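Local coordinates for type III effector HopA1 (PDB 4RSX), which is a type III effector of the plant pathogen Pseudomonas syringae, probably delivered into host cells, with a biochemical activity that remains unassigned, at residues K56-K61 with L126-A131. Sequence-based numbering, arbitrary orientation.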
ATOM      1  N   LYS A  56       0.527  16.468  13.224  1.00 20.22           N
ATOM      2  CA  LYS A  56       0.421  17.926  13.309  1.00 20.83           C
ATOM      3  C   LYS A  56       1.787  18.588  13.407  1.00 21.48           C
ATOM      4  O   LYS A  56       2.010  19.649  12.829  1.00 23.43           O
ATOM      5  CB  LYS A  56      -0.457  18.345  14.490  1.00 20.53           C
ATOM      6  CG  LYS A  56      -1.923  17.956  14.336  1.00 24.10           C
ATOM      7  CD  LYS A  56      -2.763  18.434  15.521  1.00 31.33           C
ATOM      8  CE  LYS A  56      -2.481  17.636  16.785  1.00 29.32           C
ATOM      9  NZ  LYS A  56      -3.388  18.006  17.913  1.00 36.01           N
ATOM     10  N   ALA A  57       2.704  17.953  14.133  1.00 23.15           N
ATOM     11  CA  ALA A  57       4.075  18.455  14.250  1.00 23.11           C
ATOM     12  C   ALA A  57       4.849  18.354  12.930  1.00 27.00           C
ATOM     13  O   ALA A  57       5.749  19.158  12.660  1.00 25.88           O
ATOM     14  CB  ALA A  57       4.813  17.708  15.342  1.00 20.79           C
ATOM     15  N   LEU A  58       4.513  17.356  12.116  1.00 22.23           N
ATOM     16  CA  LEU A  58       5.217  17.135  10.851  1.00 25.45           C
ATOM     17  C   LEU A  58       4.699  18.086   9.770  1.00 22.76           C
ATOM     18  O   LEU A  58       5.460  18.592   8.935  1.00 22.53           O
ATOM     19  CB  LEU A  58       5.044  15.679  10.400  1.00 22.62           C
ATOM     20  CG  LEU A  58       5.934  14.688  11.133  1.00 17.92           C
ATOM     21  CD1 LEU A  58       5.524  13.263  10.828  1.00 17.15           C
ATOM     22  CD2 LEU A  58       7.374  14.944  10.735  1.00 19.41           C
ATOM     23  N   ASN A  59       3.392  18.314   9.810  1.00 18.67           N
ATOM     24  CA  ASN A  59       2.695  19.174   8.869  1.00 19.41           C
ATOM     25  C   ASN A  59       3.260  20.595   8.798  1.00 25.64           C
ATOM     26  O   ASN A  59       3.279  21.319   9.799  1.00 22.93           O
ATOM     27  CB  ASN A  59       1.229  19.243   9.282  1.00 19.01           C
ATOM     28  CG  ASN A  59       0.381  20.016   8.294  1.00 21.51           C
ATOM     29  OD1 ASN A  59       0.540  19.886   7.077  1.00 22.66           O
ATOM     30  ND2 ASN A  59      -0.531  20.828   8.814  1.00 24.01           N
ATOM     31  N   GLY A  60       3.718  20.996   7.617  1.00 25.62           N
ATOM     32  CA  GLY A  60       4.162  22.364   7.416  1.00 24.26           C
ATOM     33  C   GLY A  60       5.629  22.566   7.722  1.00 29.42           C
ATOM     34  O   GLY A  60       6.143  23.677   7.615  1.00 31.85           O
ATOM     35  N   LYS A  61       6.315  21.497   8.110  1.00 30.81           N
ATOM     36  CA  LYS A  61       7.739  21.606   8.402  1.00 34.01           C
ATOM     37  C   LYS A  61       8.578  20.836   7.370  1.00 36.03           C
ATOM     38  O   LYS A  61       8.121  19.827   6.813  1.00 28.45           O
ATOM     39  CB  LYS A  61       8.036  21.151   9.848  1.00 28.96           C
ATOM     40  CG  LYS A  61       7.885  22.278  10.897  1.00 41.31           C
ATOM     41  CD  LYS A  61       6.858  21.982  12.017  1.00 43.96           C
ATOM     42  CE  LYS A  61       5.460  22.547  11.695  1.00 46.15           C
ATOM     43  NZ  LYS A  61       4.397  22.254  12.728  1.00 36.93           N
ATOM     44  N   LEU A 126       7.843   5.276  12.075  1.00 13.26           N
ATOM     45  CA  LEU A 126       7.836   5.037  10.629  1.00 13.88           C
ATOM     46  C   LEU A 126       7.354   6.281   9.894  1.00 15.89           C
ATOM     47  O   LEU A 126       7.938   6.673   8.869  1.00 14.84           O
ATOM     48  CB  LEU A 126       6.950   3.842  10.272  1.00 12.64           C
ATOM     49  CG  LEU A 126       6.739   3.580   8.777  1.00  9.02           C
ATOM     50  CD1 LEU A 126       8.072   3.362   8.098  1.00 11.34           C
ATOM     51  CD2 LEU A 126       5.848   2.370   8.567  1.00  6.54           C
ATOM     52  N   THR A 127       6.306   6.913  10.430  1.00 13.80           N
ATOM     53  CA  THR A 127       5.702   8.062   9.758  1.00 15.84           C
ATOM     54  C   THR A 127       6.721   9.198   9.639  1.00 16.63           C
ATOM     55  O   THR A 127       6.828   9.846   8.594  1.00 13.69           O
ATOM     56  CB  THR A 127       4.425   8.531  10.480  1.00 16.40           C
ATOM     57  OG1 THR A 127       3.444   7.491  10.395  1.00 18.28           O
ATOM     58  CG2 THR A 127       3.857   9.784   9.826  1.00 13.00           C
ATOM     59  N   ARG A 128       7.486   9.405  10.707  1.00 14.11           N
ATOM     60  CA  ARG A 128       8.566  10.384  10.713  1.00 16.71           C
ATOM     61  C   ARG A 128       9.596  10.072   9.637  1.00 17.35           C
ATOM     62  O   ARG A 128      10.029  10.961   8.906  1.00 16.35           O
ATOM     63  CB  ARG A 128       9.264  10.386  12.079  1.00 17.50           C
ATOM     64  CG  ARG A 128       8.405  10.893  13.235  1.00 24.64           C
ATOM     65  CD  ARG A 128       9.276  11.220  14.457  1.00 29.51           C
ATOM     66  NE  ARG A 128       8.467  11.399  15.659  1.00 40.47           N
ATOM     67  CZ  ARG A 128       8.184  12.581  16.205  1.00 50.06           C
ATOM     68  NH1 ARG A 128       8.661  13.699  15.660  1.00 39.24           N
ATOM     69  NH2 ARG A 128       7.430  12.644  17.302  1.00 48.58           N
ATOM     70  N   ALA A 129      10.013   8.809   9.568  1.00 10.85           N
ATOM     71  CA  ALA A 129      10.975   8.390   8.562  1.00 13.15           C
ATOM     72  C   ALA A 129      10.414   8.577   7.149  1.00 13.28           C
ATOM     73  O   ALA A 129      11.145   8.951   6.233  1.00 11.86           O
ATOM     74  CB  ALA A 129      11.392   6.945   8.793  1.00 11.11           C
ATOM     75  N   MET A 130       9.119   8.309   6.968  1.00 15.04           N
ATOM     76  CA  MET A 130       8.494   8.479   5.655  1.00 15.41           C
ATOM     77  C   MET A 130       8.514   9.946   5.237  1.00 13.85           C
ATOM     78  O   MET A 130       8.836  10.264   4.092  1.00 14.44           O
ATOM     79  CB  MET A 130       7.058   7.936   5.652  1.00 11.19           C
ATOM     80  CG  MET A 130       6.995   6.413   5.680  1.00 12.94           C
ATOM     81  SD  MET A 130       5.318   5.797   5.961  1.00 13.12           S
ATOM     82  CE  MET A 130       4.572   6.272   4.397  1.00  9.15           C
ATOM     83  N   ALA A 131       8.185  10.836   6.170  1.00 12.20           N
ATOM     84  CA  ALA A 131       8.202  12.273   5.887  1.00 14.64           C
ATOM     85  C   ALA A 131       9.607  12.761   5.494  1.00 16.31           C
ATOM     86  O   ALA A 131       9.774  13.527   4.532  1.00 17.96           O
ATOM     87  CB  ALA A 131       7.671  13.060   7.079  1.00 13.08           C
TER
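Leu58, the last helical residue of helix 45-58, lays its forked end against Thr127 and Ala131 on the flank of helix 123-136, a worked example of a branched side chain bridging one helical turn. Its two methyl groups divide the work. CD1 reaches Thr127 CG2 at 4.0 Å and lies 4.2 Å from Arg128 CA, so it rests on the backbone of the second helix as well as on a side chain, while CD2 turns to Ala131 CB, 4.1 Å away. Thr127 presents its methyl because CG2 lies anti to the backbone N, which leaves OG1 beside that nitrogen, where it hydrogen-bonds to the carbonyl O of Ala123 in its own helix. The threonine can therefore meet an apolar neighbour with its hydroxyl already satisfied, and its side chain also touches Phe51 and Leu55, earlier in helix 45-58.

In the alpha/beta architecture of this C-terminal portion of HopA1, the contact joins the end of helix 45-58 to helix 123-136, which lies against the antiparallel sheet through Met130 on Leu160. Directly beyond Leu58 the chain reverses in a type II beta turn, closed by a bond of 3.1 Å from Lys61 N to Leu58 O, with Gly60 taking the positive phi (89°) of its third position. Gly60 and Lys61 form a G1 bulge opposite Ile64 as the chain enters edge strand 64-68.

Toward solvent the fit slackens. Arg128 adds the aliphatic root of its side chain, CG standing 4.4 Å from Leu58 CD1, and also touches Thr54; no hydrogen bond spans the two segments. On the exposed turn, Lys61 folds back along its own segment, where NZ makes a weak hydrogen bond of 3.4 Å to Ala57 O.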